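PDB 1Z24: insecticyanin-A from Manduca sexta, which binds the bile pigment biliverdin IX gamma and, together with lipoprotein-bound carotenes, gives hornworms their green camouflage. Local coordinates for residues 68-73 and 182-187; 44-49 and 57-62. All blocks are in the same frame, centred on the assembly; numbering follows the deposited sequence.

Interaction 1 of 2, residues 68-73 and 182-187. With BLV (biliverdin IX gamma chromophore), chain B.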
# COMPACT_ATOMS: atom_id res chain seq x y z
N GLU A 68 -14.45 28.63 16.54
CA GLU A 68 -14.29 27.51 17.44
C GLU A 68 -12.83 27.11 17.58
O GLU A 68 -12.03 27.04 16.59
CB GLU A 68 -15.14 26.32 17.05
CG GLU A 68 -16.58 26.73 16.98
CD GLU A 68 -17.41 25.62 16.39
OE1 GLU A 68 -16.96 24.52 16.17
OE2 GLU A 68 -18.63 25.96 16.13
N TYR A 69 -12.46 26.82 18.83
CA TYR A 69 -11.10 26.44 19.04
C TYR A 69 -10.89 25.32 20.04
O TYR A 69 -11.81 24.94 20.77
CB TYR A 69 -10.30 27.68 19.38
CG TYR A 69 -10.76 28.24 20.66
CD1 TYR A 69 -10.00 27.93 21.80
CD2 TYR A 69 -11.89 29.08 20.74
CE1 TYR A 69 -10.37 28.46 23.04
CE2 TYR A 69 -12.27 29.62 21.97
CZ TYR A 69 -11.50 29.30 23.10
OH TYR A 69 -11.82 29.79 24.35
N MET A 70 -9.67 24.79 20.03
CA MET A 70 -9.28 23.70 20.92
C MET A 70 -7.89 23.95 21.41
O MET A 70 -7.02 24.34 20.63
CB MET A 70 -9.07 22.42 20.08
CG MET A 70 -10.28 21.95 19.35
SD MET A 70 -9.89 20.74 18.05
CE MET A 70 -9.68 19.21 18.92
N GLU A 71 -7.69 23.70 22.69
CA GLU A 71 -6.39 23.88 23.29
C GLU A 71 -5.88 22.55 23.80
O GLU A 71 -6.65 21.83 24.44
CB GLU A 71 -6.46 24.88 24.45
CG GLU A 71 -7.14 26.19 24.01
CD GLU A 71 -6.99 27.34 24.99
OE1 GLU A 71 -6.14 28.17 24.83
OE2 GLU A 71 -7.81 27.34 26.01
N GLY A 72 -4.62 22.18 23.52
CA GLY A 72 -4.15 20.90 24.01
C GLY A 72 -2.66 20.87 24.11
O GLY A 72 -2.01 21.88 23.93
N ASP A 73 -2.16 19.68 24.40
CA ASP A 73 -0.77 19.46 24.54
C ASP A 73 -0.25 18.78 23.31
O ASP A 73 -0.97 18.10 22.60
CB ASP A 73 -0.54 18.59 25.78
CG ASP A 73 -1.00 19.31 27.07
OD1 ASP A 73 -1.81 18.81 27.86
OD2 ASP A 73 -0.45 20.50 27.25
N SER A 182 -14.89 27.58 22.88
CA SER A 182 -13.92 26.55 23.18
C SER A 182 -14.50 25.14 23.08
O SER A 182 -15.36 24.77 23.84
CB SER A 182 -13.54 26.65 24.65
OG SER A 182 -12.47 25.75 24.93
N LEU A 183 -14.03 24.35 22.14
CA LEU A 183 -14.54 23.01 22.03
C LEU A 183 -14.01 22.13 23.14
O LEU A 183 -14.65 21.19 23.53
CB LEU A 183 -14.14 22.37 20.68
CG LEU A 183 -14.71 23.13 19.49
CD1 LEU A 183 -14.01 22.68 18.28
CD2 LEU A 183 -16.16 22.80 19.30
N THR A 184 -12.80 22.42 23.60
CA THR A 184 -12.15 21.66 24.66
C THR A 184 -12.59 22.24 25.98
O THR A 184 -13.12 23.31 26.03
CB THR A 184 -10.59 21.64 24.54
OG1 THR A 184 -10.11 22.95 24.14
CG2 THR A 184 -10.14 20.71 23.38
N GLY A 185 -12.39 21.55 27.06
CA GLY A 185 -12.81 22.06 28.32
C GLY A 185 -13.35 20.98 29.27
O GLY A 185 -13.72 19.86 28.90
N PRO A 186 -13.40 21.35 30.53
CA PRO A 186 -13.88 20.48 31.57
C PRO A 186 -15.37 20.29 31.54
O PRO A 186 -15.88 19.26 31.95
CB PRO A 186 -13.58 21.16 32.90
CG PRO A 186 -13.00 22.51 32.58
CD PRO A 186 -12.86 22.63 31.09
N ASP A 187 -16.08 21.27 31.06
CA ASP A 187 -17.52 21.15 31.01
C ASP A 187 -17.89 20.78 29.55
O ASP A 187 -18.63 21.42 28.83
CB ASP A 187 -18.02 22.55 31.46
CG ASP A 187 -19.48 22.72 31.17
OD1 ASP A 187 -19.94 23.80 30.78
OD2 ASP A 187 -20.14 21.51 31.28
NA BLV B . -7.50 15.76 13.12
C1A BLV B . -8.13 14.58 13.34
C2A BLV B . -7.23 13.43 13.35
C3A BLV B . -5.99 13.95 13.14
C4A BLV B . -6.17 15.40 12.99
CMA BLV B . -4.61 13.21 12.98
OA BLV B . -9.32 14.51 13.52
CAA BLV B . -7.63 12.02 13.50
CBA BLV B . -8.18 11.68 12.15
CGA BLV B . -8.82 10.29 12.22
O1A BLV B . -8.28 9.32 11.78
O2A BLV B . -9.88 10.18 12.75
CHB BLV B . -5.11 16.27 12.71
NB BLV B . -6.20 18.46 12.69
C1B BLV B . -5.17 17.61 12.37
C2B BLV B . -4.13 18.31 11.65
C3B BLV B . -4.56 19.57 11.55
C4B BLV B . -5.87 19.65 12.19
CMB BLV B . -2.82 17.72 11.15
CAB BLV B . -3.83 20.70 10.87
CBB BLV B . -4.65 21.51 10.13
CHC BLV B . -6.60 20.85 12.32
NC BLV B . -8.71 20.30 13.37
C1C BLV B . -7.74 21.17 12.99
C2C BLV B . -8.08 22.55 13.36
C3C BLV B . -9.24 22.59 14.02
C4C BLV B . -9.66 21.13 14.03
CMC BLV B . -7.20 23.69 13.15
CAC BLV B . -10.10 23.72 14.62
CBC BLV B . -10.97 23.47 15.63
CHD BLV B . -10.91 20.64 14.53
ND BLV B . -10.14 18.45 15.39
C1D BLV B . -11.14 19.44 15.17
C2D BLV B . -12.44 18.98 15.77
C3D BLV B . -12.22 17.74 16.33
C4D BLV B . -10.81 17.46 16.10
CMD BLV B . -13.76 19.68 15.75
OD BLV B . -10.27 16.45 16.48
CAD BLV B . -13.20 16.90 17.05
CBD BLV B . -12.94 17.04 18.54
CGD BLV B . -13.80 16.02 19.37
O1D BLV B . -14.85 16.35 19.82
O2D BLV B . -13.43 14.87 19.53
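With CG set between its backbone N and carbonyl carbon (chi1 64°), Tyr69 swings its ring over Ser182, whose CA sits 3.8 Å from the centroid of the Tyr69 ring in a CH-pi contact over one face. In Thr184 the same kind of rotamer (chi1 40°) aims OG1 at the strand, where it accepts a nearly straight bond from Glu71 N (2.9 Å, 170° at the hydrogen). Between these two, Leu183 N donates to Tyr69 O at 2.7 Å, almost in line with the carbonyl. Strand 179-182 pairs in parallel with strand 66-76, and the chain that follows it stays on that strand through these bonds. Ser182 OG donates to Thr184 O within the same segment (2.8 Å). Were Tyr69 an alanine, the face over Ser182 CA would be gone, and Ser182 would probably lose its side-chain contact with the strand, as would Tyr58 its ring neighbour. On the pigment side Leu183 CD1 lies 3.9 Å from both Met70 CG and biliverdin CMD, and Met70 SD lies 3.4 Å from biliverdin C1D. Polar bonds therefore fix the C-terminal segment along the strand, whereas Leu183 and Met70 form a nonpolar patch of the chromophore pocket.

Interaction 2 of 2, residues 44-49 and 57-62. With BLV (biliverdin IX gamma chromophore), chain B.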
# COMPACT_ATOMS: atom_id res chain seq x y z
N THR A 44 -9.11 27.64 8.64
CA THR A 44 -8.53 26.68 9.56
C THR A 44 -7.02 26.82 9.77
O THR A 44 -6.24 26.73 8.84
CB THR A 44 -8.78 25.29 9.02
OG1 THR A 44 -10.11 25.26 8.82
CG2 THR A 44 -8.43 24.22 10.07
N ILE A 45 -6.62 27.03 11.03
CA ILE A 45 -5.22 27.18 11.33
C ILE A 45 -4.85 26.43 12.59
O ILE A 45 -5.54 26.44 13.61
CB ILE A 45 -5.02 28.65 11.59
CG1 ILE A 45 -5.62 29.48 10.46
CG2 ILE A 45 -3.55 28.97 11.92
CD1 ILE A 45 -5.45 30.98 10.71
N ALA A 46 -3.73 25.77 12.55
CA ALA A 46 -3.24 25.03 13.70
C ALA A 46 -2.00 25.75 14.17
O ALA A 46 -1.06 25.93 13.37
CB ALA A 46 -2.89 23.58 13.34
N GLU A 47 -1.95 26.17 15.43
CA GLU A 47 -0.77 26.86 15.93
C GLU A 47 -0.11 26.08 17.02
O GLU A 47 -0.74 25.77 18.03
CB GLU A 47 -1.15 28.17 16.55
CG GLU A 47 0.05 29.05 16.98
CD GLU A 47 -0.40 30.29 17.77
OE1 GLU A 47 0.08 30.61 18.85
OE2 GLU A 47 -1.38 30.97 17.20
N TYR A 48 1.18 25.76 16.80
CA TYR A 48 1.98 24.98 17.70
C TYR A 48 3.01 25.90 18.28
O TYR A 48 3.66 26.59 17.52
CB TYR A 48 2.74 23.85 16.93
CG TYR A 48 1.80 22.92 16.12
CD1 TYR A 48 0.55 22.54 16.64
CD2 TYR A 48 2.10 22.48 14.82
CE1 TYR A 48 -0.32 21.71 15.93
CE2 TYR A 48 1.24 21.64 14.10
CZ TYR A 48 0.03 21.25 14.67
OH TYR A 48 -0.85 20.40 14.03
N LYS A 49 3.12 25.89 19.60
CA LYS A 49 4.05 26.68 20.39
C LYS A 49 5.01 25.73 21.11
O LYS A 49 4.60 24.70 21.64
CB LYS A 49 3.24 27.36 21.41
CG LYS A 49 3.32 28.83 21.46
CD LYS A 49 3.32 29.29 22.93
CE LYS A 49 3.31 30.83 23.13
NZ LYS A 49 1.99 31.53 23.26
N VAL A 57 -0.86 23.17 21.77
CA VAL A 57 -1.53 23.41 20.50
C VAL A 57 -2.76 24.28 20.65
O VAL A 57 -3.50 24.20 21.62
CB VAL A 57 -1.79 22.10 19.69
CG1 VAL A 57 -2.02 20.90 20.56
CG2 VAL A 57 -2.97 22.21 18.75
N TYR A 58 -2.99 25.11 19.67
CA TYR A 58 -4.12 25.94 19.63
C TYR A 58 -4.70 25.76 18.22
O TYR A 58 -4.12 26.18 17.22
CB TYR A 58 -3.75 27.41 19.91
CG TYR A 58 -4.99 28.28 19.79
CD1 TYR A 58 -5.81 28.49 20.90
CD2 TYR A 58 -5.36 28.91 18.61
CE1 TYR A 58 -6.97 29.26 20.84
CE2 TYR A 58 -6.51 29.70 18.53
CZ TYR A 58 -7.31 29.86 19.65
OH TYR A 58 -8.39 30.67 19.60
N ASN A 59 -5.85 25.11 18.12
CA ASN A 59 -6.46 24.92 16.83
C ASN A 59 -7.74 25.73 16.72
O ASN A 59 -8.55 25.81 17.67
CB ASN A 59 -6.95 23.47 16.64
CG ASN A 59 -5.96 22.38 16.25
OD1 ASN A 59 -4.86 22.65 15.67
ND2 ASN A 59 -6.37 21.09 16.62
N SER A 60 -7.96 26.31 15.56
CA SER A 60 -9.16 27.06 15.37
C SER A 60 -9.62 27.14 13.95
O SER A 60 -8.88 27.00 12.98
CB SER A 60 -9.05 28.50 15.90
OG SER A 60 -8.33 29.37 15.02
N PHE A 61 -10.89 27.41 13.85
CA PHE A 61 -11.56 27.59 12.61
C PHE A 61 -12.82 28.39 12.86
O PHE A 61 -13.21 28.63 14.01
CB PHE A 61 -11.72 26.39 11.72
CG PHE A 61 -12.52 25.24 12.27
CD1 PHE A 61 -13.58 25.40 13.17
CD2 PHE A 61 -12.22 23.95 11.82
CE1 PHE A 61 -14.33 24.32 13.63
CE2 PHE A 61 -12.98 22.85 12.25
CZ PHE A 61 -14.03 23.02 13.17
N VAL A 62 -13.43 28.77 11.79
CA VAL A 62 -14.64 29.54 11.85
C VAL A 62 -15.84 28.87 11.15
O VAL A 62 -15.78 28.43 9.98
CB VAL A 62 -14.42 30.99 11.26
CG1 VAL A 62 -15.67 31.85 11.38
CG2 VAL A 62 -13.27 31.75 11.95
NA BLV B . -7.50 15.76 13.12
C1A BLV B . -8.13 14.58 13.34
C2A BLV B . -7.23 13.43 13.35
C3A BLV B . -5.99 13.95 13.14
C4A BLV B . -6.17 15.40 12.99
CMA BLV B . -4.61 13.21 12.98
OA BLV B . -9.32 14.51 13.52
CAA BLV B . -7.63 12.02 13.50
CBA BLV B . -8.18 11.68 12.15
CGA BLV B . -8.82 10.29 12.22
O1A BLV B . -8.28 9.32 11.78
O2A BLV B . -9.88 10.18 12.75
CHB BLV B . -5.11 16.27 12.71
NB BLV B . -6.20 18.46 12.69
C1B BLV B . -5.17 17.61 12.37
C2B BLV B . -4.13 18.31 11.65
C3B BLV B . -4.56 19.57 11.55
C4B BLV B . -5.87 19.65 12.19
CMB BLV B . -2.82 17.72 11.15
CAB BLV B . -3.83 20.70 10.87
CBB BLV B . -4.65 21.51 10.13
CHC BLV B . -6.60 20.85 12.32
NC BLV B . -8.71 20.30 13.37
C1C BLV B . -7.74 21.17 12.99
C2C BLV B . -8.08 22.55 13.36
C3C BLV B . -9.24 22.59 14.02
C4C BLV B . -9.66 21.13 14.03
CMC BLV B . -7.20 23.69 13.15
CAC BLV B . -10.10 23.72 14.62
CBC BLV B . -10.97 23.47 15.63
CHD BLV B . -10.91 20.64 14.53
ND BLV B . -10.14 18.45 15.39
C1D BLV B . -11.14 19.44 15.17
C2D BLV B . -12.44 18.98 15.77
C3D BLV B . -12.22 17.74 16.33
C4D BLV B . -10.81 17.46 16.10
CMD BLV B . -13.76 19.68 15.75
OD BLV B . -10.27 16.45 16.48
CAD BLV B . -13.20 16.90 17.05
CBD BLV B . -12.94 17.04 18.54
CGD BLV B . -13.80 16.02 19.37
O1D BLV B . -14.85 16.35 19.82
O2D BLV B . -13.43 14.87 19.53
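Thr44 begins the first strand of an antiparallel beta hairpin, 44-50 with 55-63, in the lipocalin barrel that encloses biliverdin. Its CG2, anti to the backbone N, reaches the pigment methyl CMC at 3.4 Å, while OG1 lies at the edge of the Phe61 ring and has a weak hydrogen bond to Asn168. Thr44 and Phe61 run side by side in the same direction, and the Phe61 ring lays one face against the vinyl carbon CAC of the pigment.

Ile45 and Ser60 form a hydrogen-bonded pair: Ile45 N donates to Ser60 O at 3.0 Å and Ser60 N returns a bond to Ile45 O at 3.1 Å. Ala46 faces Asn59 in a non-hydrogen-bonded pair on the pigment side, with Ala46 CB beside Asn59 OD1 and near pigment CAB. The Asn59 chain also packs on the pyrrole that carries CMC, with CB 3.5 Å from that methyl.

Glu47 and Tyr58 repeat the reciprocal pattern on the face away from the pocket, Glu47 N to Tyr58 O at 2.8 Å and Tyr58 N to Glu47 O at 2.9 Å. Tyr48 then returns to the inner face beside Val57; its hydroxyl is hydrogen-bonded to that of Tyr88, whose ring it also meets edge-to-face. The two short segments run antiparallel at 170°, their axes 4.7 Å apart at closest approach. At the Tyr48-Val57 pair, Val57 CB lies in the plane of the Tyr48 ring, at the edge, 3.9 Å from Tyr48 CD1.

The two contacts share one sheet: strand 55-63 of interaction 2 pairs antiparallel with strand 66-76 of interaction 1, and Met70 N approaches Asn59 O at 2.8 Å, a probable hydrogen bond. Interaction 2 is buried and joins neighbouring hairpin strands through paired backbone bonds. Interaction 1 is only partly buried, and brings residues from 109 positions further along the chain to the strand, using a threonine hydroxyl and an aromatic face as well as the backbone. Both touch biliverdin, 44-49 and 57-62 mainly around the methyl and vinyl of one pyrrole, 68-73 and 182-187 mainly around the next ring. On the outer side, the rings of Tyr58 and Tyr69 meet across these two adjacent strands.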